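Local coordinates for putative secreted cellulose binding protein (Streptomyces coelicolor, PDB 4OY7) that cleaves glycosidic bonds of cellulose oxidatively with a copper ion, this chain being the catalytic AA10 lytic polysaccharide monooxygenase domain of a longer secreted protein, at residues S96-H110 / P149-P163. Numbering follows the deposited sequence.
With CU (copper (II) ion), chain I.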
ATOM      1  N   SER A  96     -17.453  -1.668  -7.083  1.00  9.71           N
ATOM      2  CA  SER A  96     -17.237  -0.738  -8.175  1.00  9.70           C
ATOM      3  C   SER A  96     -18.407   0.252  -8.213  1.00 10.23           C
ATOM      4  O   SER A  96     -19.571  -0.130  -8.142  1.00 10.71           O
ATOM      5  CB  SER A  96     -17.153  -1.504  -9.494  1.00  9.91           C
ATOM      6  OG  SER A  96     -16.994  -0.639 -10.589  1.00 10.01           O
ATOM      7  N   GLY A  97     -18.065   1.532  -8.275  1.00 10.04           N
ATOM      8  CA  GLY A  97     -19.038   2.601  -8.268  1.00 10.68           C
ATOM      9  C   GLY A  97     -19.291   3.252  -6.913  1.00 10.96           C
ATOM     10  O   GLY A  97     -19.884   4.324  -6.874  1.00 11.44           O
ATOM     11  N   ALA A  98     -18.894   2.601  -5.820  1.00 10.66           N
ATOM     12  CA  ALA A  98     -19.100   3.135  -4.470  1.00 11.06           C
ATOM     13  C   ALA A  98     -18.001   4.126  -4.109  1.00 10.65           C
ATOM     14  O   ALA A  98     -16.883   4.042  -4.622  1.00 10.11           O
ATOM     15  CB  ALA A  98     -19.103   2.012  -3.452  1.00 11.06           C
ATOM     16  N   THR A  99     -18.359   5.055  -3.232  1.00 11.16           N
ATOM     17  CA  THR A  99     -17.427   5.966  -2.585  1.00 11.02           C
ATOM     18  C   THR A  99     -17.060   5.376  -1.237  1.00 10.94           C
ATOM     19  O   THR A  99     -17.956   5.038  -0.460  1.00 11.55           O
ATOM     20  CB  THR A  99     -18.066   7.360  -2.418  1.00 11.85           C
ATOM     21  OG1 THR A  99     -18.360   7.888  -3.728  1.00 12.37           O
ATOM     22  CG2 THR A  99     -17.102   8.315  -1.685  1.00 11.63           C
ATOM     23  N   ILE A 100     -15.762   5.253  -0.956  1.00 10.29           N
ATOM     24  CA  ILE A 100     -15.278   4.524   0.230  1.00 10.38           C
ATOM     25  C   ILE A 100     -14.424   5.427   1.098  1.00 10.30           C
ATOM     26  O   ILE A 100     -13.789   6.352   0.606  1.00  9.94           O
ATOM     27  CB  ILE A 100     -14.484   3.241  -0.155  1.00  9.93           C
ATOM     28  CG1 ILE A 100     -13.208   3.559  -0.958  1.00  9.28           C
ATOM     29  CG2 ILE A 100     -15.380   2.257  -0.914  1.00 10.26           C
ATOM     30  CD1 ILE A 100     -12.167   2.457  -0.917  1.00  8.85           C
ATOM     31  N   PRO A 101     -14.415   5.178   2.412  1.00 10.73           N
ATOM     32  CA  PRO A 101     -13.527   5.954   3.284  1.00 10.88           C
ATOM     33  C   PRO A 101     -12.126   5.351   3.279  1.00 10.25           C
ATOM     34  O   PRO A 101     -11.951   4.216   3.723  1.00 11.05           O
ATOM     35  CB  PRO A 101     -14.159   5.796   4.665  1.00 11.56           C
ATOM     36  CG  PRO A 101     -14.915   4.508   4.605  1.00 11.65           C
ATOM     37  CD  PRO A 101     -15.338   4.315   3.170  1.00 11.28           C
ATOM     38  N   VAL A 102     -11.139   6.124   2.868  1.00  9.71           N
ATOM     39  CA  VAL A 102      -9.740   5.667   2.798  1.00  9.24           C
ATOM     40  C   VAL A 102      -9.019   6.100   4.077  1.00  9.55           C
ATOM     41  O   VAL A 102      -9.307   7.174   4.593  1.00  9.94           O
ATOM     42  CB  VAL A 102      -9.023   6.247   1.554  1.00  8.85           C
ATOM     43  CG1 VAL A 102      -7.513   5.958   1.579  1.00  8.40           C
ATOM     44  CG2 VAL A 102      -9.660   5.726   0.267  1.00  8.82           C
ATOM     45  N   GLU A 103      -8.151   5.221   4.604  1.00  9.34           N
ATOM     46  CA  GLU A 103      -7.353   5.476   5.810  1.00  9.78           C
ATOM     47  C   GLU A 103      -5.913   5.189   5.495  1.00  9.03           C
ATOM     48  O   GLU A 103      -5.640   4.175   4.857  1.00  8.74           O
ATOM     49  CB  GLU A 103      -7.824   4.583   6.973  1.00 10.87           C
ATOM     50  CG  GLU A 103      -9.244   4.939   7.364  1.00 12.07           C
ATOM     51  CD  GLU A 103      -9.719   4.443   8.733  1.00 13.51           C
ATOM     52  OE1 GLU A 103      -8.944   3.914   9.543  1.00 14.43           O
ATOM     53  OE2 GLU A 103     -10.910   4.586   9.009  1.00 15.34           O
ATOM     54  N   TYR A 104      -5.020   6.120   5.824  1.00  8.61           N
ATOM     55  CA  TYR A 104      -3.598   5.938   5.593  1.00  7.89           C
ATOM     56  C   TYR A 104      -2.859   6.228   6.886  1.00  8.07           C
ATOM     57  O   TYR A 104      -3.152   7.229   7.545  1.00  8.20           O
ATOM     58  CB  TYR A 104      -3.127   6.856   4.469  1.00  7.59           C
ATOM     59  CG  TYR A 104      -1.774   6.529   3.873  1.00  7.08           C
ATOM     60  CD1 TYR A 104      -0.606   6.804   4.583  1.00  7.28           C
ATOM     61  CD2 TYR A 104      -1.648   6.005   2.593  1.00  6.73           C
ATOM     62  CE1 TYR A 104       0.634   6.518   4.061  1.00  7.05           C
ATOM     63  CE2 TYR A 104      -0.415   5.751   2.051  1.00  6.50           C
ATOM     64  CZ  TYR A 104       0.727   5.993   2.796  1.00  6.65           C
ATOM     65  OH  TYR A 104       1.964   5.728   2.264  1.00  6.67           O
ATOM     66  N   SER A 105      -1.971   5.323   7.306  1.00  7.87           N
ATOM     67  CA  SER A 105      -1.301   5.460   8.591  1.00  8.46           C
ATOM     68  C   SER A 105      -0.585   6.786   8.745  1.00  8.73           C
ATOM     69  O   SER A 105       0.086   7.218   7.851  1.00  8.41           O
ATOM     70  CB  SER A 105      -0.283   4.331   8.781  1.00  8.20           C
ATOM     71  OG  SER A 105       0.523   4.539   9.927  1.00  8.85           O
ATOM     72  N   ASN A 106      -0.720   7.405   9.925  1.00  9.60           N
ATOM     73  CA  ASN A 106       0.108   8.571  10.274  1.00 10.18           C
ATOM     74  C   ASN A 106       1.134   8.205  11.346  1.00 10.95           C
ATOM     75  O   ASN A 106       1.309   8.937  12.319  1.00 11.74           O
ATOM     76  CB  ASN A 106      -0.742   9.762  10.735  1.00 10.77           C
ATOM     77  CG  ASN A 106      -1.501   9.485  12.004  1.00 11.48           C
ATOM     78  OD1 ASN A 106      -1.490   8.364  12.503  1.00 11.60           O
ATOM     79  ND2 ASN A 106      -2.191  10.491  12.517  1.00 12.17           N
ATOM     80  N   TRP A 107       1.799   7.057  11.179  1.00 11.03           N
ATOM     81  CA  TRP A 107       2.746   6.614  12.204  1.00 12.04           C
ATOM     82  C   TRP A 107       3.782   7.709  12.501  1.00 12.37           C
ATOM     83  O   TRP A 107       4.115   7.942  13.661  1.00 13.00           O
ATOM     84  CB  TRP A 107       3.411   5.275  11.820  1.00 11.98           C
ATOM     85  CG  TRP A 107       4.155   4.653  12.982  1.00 13.19           C
ATOM     86  CD1 TRP A 107       5.515   4.547  13.124  1.00 13.58           C
ATOM     87  CD2 TRP A 107       3.588   4.105  14.185  1.00 14.46           C
ATOM     88  NE1 TRP A 107       5.820   3.937  14.321  1.00 14.48           N
ATOM     89  CE2 TRP A 107       4.660   3.682  15.003  1.00 15.02           C
ATOM     90  CE3 TRP A 107       2.272   3.936  14.657  1.00 15.12           C
ATOM     91  CZ2 TRP A 107       4.460   3.095  16.268  1.00 16.35           C
ATOM     92  CZ3 TRP A 107       2.079   3.370  15.917  1.00 16.18           C
ATOM     93  CH2 TRP A 107       3.169   2.943  16.702  1.00 16.62           C
ATOM     94  N   ALA A 108       4.305   8.359  11.460  1.00 11.90           N
ATOM     95  CA  ALA A 108       4.891   9.698  11.615  1.00 12.36           C
ATOM     96  C   ALA A 108       4.272  10.569  10.554  1.00 12.05           C
ATOM     97  O   ALA A 108       4.158  10.161   9.420  1.00 11.17           O
ATOM     98  CB  ALA A 108       6.412   9.691  11.527  1.00 12.53           C
ATOM     99  N   ALA A 109       3.820  11.750  10.945  1.00 12.33           N
ATOM    100  CA  ALA A 109       3.050  12.605  10.059  1.00 12.30           C
ATOM    101  C   ALA A 109       3.967  13.555   9.290  1.00 12.29           C
ATOM    102  O   ALA A 109       5.004  14.001   9.795  1.00 13.05           O
ATOM    103  CB  ALA A 109       2.048  13.414  10.863  1.00 12.98           C
ATOM    104  N   HIS A 110       3.519  13.920   8.098  1.00 11.94           N
ATOM    105  CA  HIS A 110       4.264  14.799   7.218  1.00 11.82           C
ATOM    106  C   HIS A 110       3.290  15.537   6.304  1.00 11.43           C
ATOM    107  O   HIS A 110       2.279  14.967   5.895  1.00 11.24           O
ATOM    108  CB  HIS A 110       5.221  13.998   6.320  1.00 11.36           C
ATOM    109  CG  HIS A 110       6.161  13.094   7.055  1.00 11.88           C
ATOM    110  ND1 HIS A 110       7.209  13.562   7.821  1.00 12.70           N
ATOM    111  CD2 HIS A 110       6.216  11.745   7.127  1.00 11.84           C
ATOM    112  CE1 HIS A 110       7.871  12.543   8.332  1.00 12.71           C
ATOM    113  NE2 HIS A 110       7.270  11.430   7.956  1.00 12.71           N
ATOM    114  N   PRO A 149      -0.374  11.226  15.652  1.00 20.55           N
ATOM    115  CA  PRO A 149       0.694  10.488  15.009  1.00 19.74           C
ATOM    116  C   PRO A 149       1.411   9.567  15.976  1.00 20.16           C
ATOM    117  O   PRO A 149       1.581   9.905  17.152  1.00 20.94           O
ATOM    118  CB  PRO A 149       1.637  11.588  14.511  1.00 19.56           C
ATOM    119  CG  PRO A 149       0.773  12.789  14.355  1.00 20.24           C
ATOM    120  CD  PRO A 149      -0.266  12.677  15.423  1.00 21.08           C
ATOM    121  N   GLY A 150       1.796   8.394  15.502  1.00 19.33           N
ATOM    122  CA  GLY A 150       2.527   7.435  16.314  1.00 19.82           C
ATOM    123  C   GLY A 150       1.705   6.669  17.338  1.00 20.55           C
ATOM    124  O   GLY A 150       2.267   5.999  18.195  1.00 22.21           O
ATOM    125  N   THR A 151       0.382   6.783  17.268  1.00 20.51           N
ATOM    126  CA  THR A 151      -0.527   5.995  18.120  1.00 20.99           C
ATOM    127  C   THR A 151      -1.204   4.916  17.291  1.00 19.86           C
ATOM    128  O   THR A 151      -1.435   5.091  16.083  1.00 18.96           O
ATOM    129  CB  THR A 151      -1.598   6.875  18.796  1.00 22.02           C
ATOM    130  OG1 THR A 151      -2.454   7.472  17.816  1.00 21.82           O
ATOM    131  CG2 THR A 151      -0.940   7.986  19.622  1.00 22.95           C
ATOM    132  N   ASP A 152      -1.501   3.778  17.916  1.00 20.26           N
ATOM    133  CA  ASP A 152      -2.103   2.661  17.211  1.00 19.74           C
ATOM    134  C   ASP A 152      -3.445   3.087  16.634  1.00 18.88           C
ATOM    135  O   ASP A 152      -4.256   3.663  17.344  1.00 19.52           O
ATOM    136  CB  ASP A 152      -2.331   1.474  18.159  1.00 21.23           C
ATOM    137  CG  ASP A 152      -1.045   0.734  18.510  1.00 22.21           C
ATOM    138  OD1 ASP A 152      -0.088   0.713  17.689  1.00 22.35           O
ATOM    139  OD2 ASP A 152      -1.020   0.141  19.619  1.00 23.88           O
ATOM    140  N   GLY A 153      -3.666   2.820  15.354  1.00 17.04           N
ATOM    141  CA  GLY A 153      -4.931   3.169  14.698  1.00 16.41           C
ATOM    142  C   GLY A 153      -4.980   4.572  14.097  1.00 15.72           C
ATOM    143  O   GLY A 153      -5.948   4.921  13.420  1.00 15.48           O
ATOM    144  N   GLY A 154      -3.936   5.367  14.314  1.00 15.19           N
ATOM    145  CA  GLY A 154      -3.915   6.737  13.814  1.00 14.68           C
ATOM    146  C   GLY A 154      -3.827   6.775  12.310  1.00 13.28           C
ATOM    147  O   GLY A 154      -3.156   5.933  11.692  1.00 12.63           O
ATOM    148  N   HIS A 155      -4.529   7.729  11.695  1.00 12.75           N
ATOM    149  CA  HIS A 155      -4.521   7.786  10.242  1.00 11.50           C
ATOM    150  C   HIS A 155      -4.988   9.115   9.666  1.00 11.25           C
ATOM    151  O   HIS A 155      -5.777   9.867  10.275  1.00 12.05           O
ATOM    152  CB  HIS A 155      -5.414   6.683   9.678  1.00 11.13           C
ATOM    153  CG  HIS A 155      -6.820   6.778  10.157  1.00 11.94           C
ATOM    154  ND1 HIS A 155      -7.221   6.311  11.390  1.00 12.71           N
ATOM    155  CD2 HIS A 155      -7.916   7.339   9.592  1.00 12.15           C
ATOM    156  CE1 HIS A 155      -8.504   6.574  11.560  1.00 13.44           C
ATOM    157  NE2 HIS A 155      -8.954   7.174  10.471  1.00 12.91           N
ATOM    158  N   TYR A 156      -4.474   9.379   8.475  1.00 10.21           N
ATOM    159  CA  TYR A 156      -5.092  10.311   7.535  1.00  9.98           C
ATOM    160  C   TYR A 156      -6.359   9.663   6.988  1.00  9.71           C
ATOM    161  O   TYR A 156      -6.486   8.448   6.976  1.00  9.34           O
ATOM    162  CB  TYR A 156      -4.129  10.607   6.389  1.00  9.34           C
ATOM    163  CG  TYR A 156      -2.847  11.304   6.797  1.00  9.49           C
ATOM    164  CD1 TYR A 156      -2.771  12.699   6.875  1.00  9.97           C
ATOM    165  CD2 TYR A 156      -1.698  10.575   7.083  1.00  9.26           C
ATOM    166  CE1 TYR A 156      -1.588  13.322   7.229  1.00 10.24           C
ATOM    167  CE2 TYR A 156      -0.512  11.198   7.438  1.00  9.42           C
ATOM    168  CZ  TYR A 156      -0.460  12.568   7.490  1.00  9.94           C
ATOM    169  OH  TYR A 156       0.715  13.161   7.858  1.00 10.38           O
ATOM    170  N   TYR A 157      -7.317  10.471   6.572  1.00  9.92           N
ATOM    171  CA  TYR A 157      -8.579   9.986   6.090  1.00 10.13           C
ATOM    172  C   TYR A 157      -9.079  10.921   4.981  1.00 10.23           C
ATOM    173  O   TYR A 157      -8.946  12.161   5.054  1.00 10.66           O
ATOM    174  CB  TYR A 157      -9.646   9.830   7.215  1.00 11.12           C
ATOM    175  CG  TYR A 157     -10.124  11.086   7.884  1.00 12.12           C
ATOM    176  CD1 TYR A 157     -11.189  11.805   7.371  1.00 12.61           C
ATOM    177  CD2 TYR A 157      -9.547  11.545   9.056  1.00 12.72           C
ATOM    178  CE1 TYR A 157     -11.659  12.943   7.995  1.00 13.65           C
ATOM    179  CE2 TYR A 157     -10.019  12.685   9.690  1.00 13.75           C
ATOM    180  CZ  TYR A 157     -11.069  13.381   9.152  1.00 14.15           C
ATOM    181  OH  TYR A 157     -11.524  14.534   9.759  1.00 15.54           O
ATOM    182  N   TRP A 158      -9.670  10.286   3.978  1.00  9.91           N
ATOM    183  CA  TRP A 158     -10.331  10.947   2.850  1.00 10.20           C
ATOM    184  C   TRP A 158     -11.273   9.987   2.142  1.00 10.42           C
ATOM    185  O   TRP A 158     -11.265   8.795   2.420  1.00 10.36           O
ATOM    186  CB  TRP A 158      -9.324  11.512   1.862  1.00  9.63           C
ATOM    187  CG  TRP A 158      -8.479  10.531   1.091  1.00  8.70           C
ATOM    188  CD1 TRP A 158      -8.788   9.962  -0.119  1.00  8.30           C
ATOM    189  CD2 TRP A 158      -7.175  10.028   1.444  1.00  8.16           C
ATOM    190  NE1 TRP A 158      -7.756   9.150  -0.545  1.00  7.67           N
ATOM    191  CE2 TRP A 158      -6.754   9.179   0.389  1.00  7.59           C
ATOM    192  CE3 TRP A 158      -6.305  10.251   2.538  1.00  8.23           C
ATOM    193  CZ2 TRP A 158      -5.526   8.536   0.394  1.00  7.14           C
ATOM    194  CZ3 TRP A 158      -5.070   9.609   2.549  1.00  7.85           C
ATOM    195  CH2 TRP A 158      -4.687   8.763   1.472  1.00  7.28           C
ATOM    196  N   ASP A 159     -12.107  10.512   1.251  1.00 10.88           N
ATOM    197  CA  ASP A 159     -13.035   9.677   0.494  1.00 11.18           C
ATOM    198  C   ASP A 159     -12.471   9.404  -0.901  1.00 10.23           C
ATOM    199  O   ASP A 159     -11.848  10.290  -1.486  1.00  9.99           O
ATOM    200  CB  ASP A 159     -14.381  10.381   0.321  1.00 12.52           C
ATOM    201  CG  ASP A 159     -15.117  10.600   1.625  1.00 13.95           C
ATOM    202  OD1 ASP A 159     -15.118   9.680   2.473  1.00 14.79           O
ATOM    203  OD2 ASP A 159     -15.753  11.678   1.763  1.00 15.96           O
ATOM    204  N   LEU A 160     -12.722   8.197  -1.422  1.00  9.64           N
ATOM    205  CA  LEU A 160     -12.409   7.824  -2.806  1.00  9.09           C
ATOM    206  C   LEU A 160     -13.640   7.266  -3.537  1.00  9.37           C
ATOM    207  O   LEU A 160     -14.201   6.256  -3.100  1.00  9.22           O
ATOM    208  CB  LEU A 160     -11.292   6.773  -2.820  1.00  8.42           C
ATOM    209  CG  LEU A 160     -10.951   6.098  -4.160  1.00  8.10           C
ATOM    210  CD1 LEU A 160     -10.554   7.131  -5.222  1.00  8.15           C
ATOM    211  CD2 LEU A 160      -9.896   5.008  -3.923  1.00  7.60           C
ATOM    212  N   ALA A 161     -14.020   7.898  -4.653  1.00  9.63           N
ATOM    213  CA  ALA A 161     -15.124   7.434  -5.499  1.00 10.05           C
ATOM    214  C   ALA A 161     -14.569   6.410  -6.462  1.00  9.75           C
ATOM    215  O   ALA A 161     -13.783   6.758  -7.343  1.00  9.83           O
ATOM    216  CB  ALA A 161     -15.742   8.604  -6.262  1.00 10.53           C
ATOM    217  N   LEU A 162     -14.897   5.140  -6.254  1.00  9.70           N
ATOM    218  CA  LEU A 162     -14.297   4.061  -7.030  1.00  9.30           C
ATOM    219  C   LEU A 162     -14.943   4.041  -8.416  1.00  9.73           C
ATOM    220  O   LEU A 162     -16.160   4.136  -8.531  1.00 10.40           O
ATOM    221  CB  LEU A 162     -14.515   2.713  -6.334  1.00  9.30           C
ATOM    222  CG  LEU A 162     -13.860   2.590  -4.949  1.00  9.09           C
ATOM    223  CD1 LEU A 162     -14.526   1.495  -4.125  1.00  9.44           C
ATOM    224  CD2 LEU A 162     -12.360   2.336  -5.128  1.00  8.50           C
ATOM    225  N   PRO A 163     -14.137   3.898  -9.474  1.00  9.47           N
ATOM    226  CA  PRO A 163     -14.723   3.826 -10.814  1.00  9.92           C
ATOM    227  C   PRO A 163     -15.770   2.713 -10.939  1.00 10.36           C
ATOM    228  O   PRO A 163     -15.650   1.670 -10.274  1.00 10.13           O
ATOM    229  CB  PRO A 163     -13.517   3.509 -11.713  1.00  9.63           C
ATOM    230  CG  PRO A 163     -12.333   3.879 -10.947  1.00  9.22           C
ATOM    231  CD  PRO A 163     -12.671   3.760  -9.501  1.00  9.01           C
TER
HETATM  232 CU    CU I 301       8.055   9.222   8.376  0.50 25.71          CU
HETATM  233  O   HOH W   1     -17.679   6.338  -8.526  1.00 25.46           O
HETATM  234  O   HOH W   2      -1.010   4.344  12.233  1.00 10.12           O
HETATM  235  O   HOH W   3      -0.129   6.298  13.880  1.00  9.59           O
HETATM  236  O   HOH W   4       9.649   9.823   7.836  0.50  7.45           O
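Antiparallel strands 99-105 and 155-161 pair here, as the two middle strands of the four-stranded sheet of the immunoglobulin-like LPMO core, and their loops carry the contact on to the copper site. Backbone bonds of the hydrogen-bonded pairs I100-L160, V102-W158 and Y104-Y156 zip the ladder together; V102 N to W158 O measures 2.7 Å.

V102, W158, Y104 and Y156 turn to the inner face, toward M174 and F114 of the second sheet. A branched valine suits a strand and can spread both ways: CG1, anti to the backbone N (chi1 171°), lies over one face of the W158 six-membered ring, 3.8 Å from its centroid, while CG2 meets L160 CB. W158 keeps its indole nitrogen satisfied on Q138.

On the other face, the E103 carboxylate stacks flat on the H155 imidazole, the planes 2° apart, with OE1 over the ring centre. H155 ND1 gives an in-plane bond to G153 O at 2.8 Å, fixing the ring's rotation; an alanine here would probably leave G153 O without this donor and strip the E103 carboxylate of the flat surface it rests on. The type II turn T151-G154 places G153 at a positive phi (88°) that glycine tolerates best. Just before the turn, G150 CA packs over the face of the W107 six-membered ring; its phi is also positive, which favours glycine, and a side chain would have crowded W107 O.

Y156 is long enough to leave the sheet: its OH accepts a bond from H110 N at 2.9 Å. H110 NE2 binds the copper, which H1 also ligates. The tyrosine hydroxyl thus lies in the second shell of the copper and probably helps to place the backbone of a copper ligand against the strand pair.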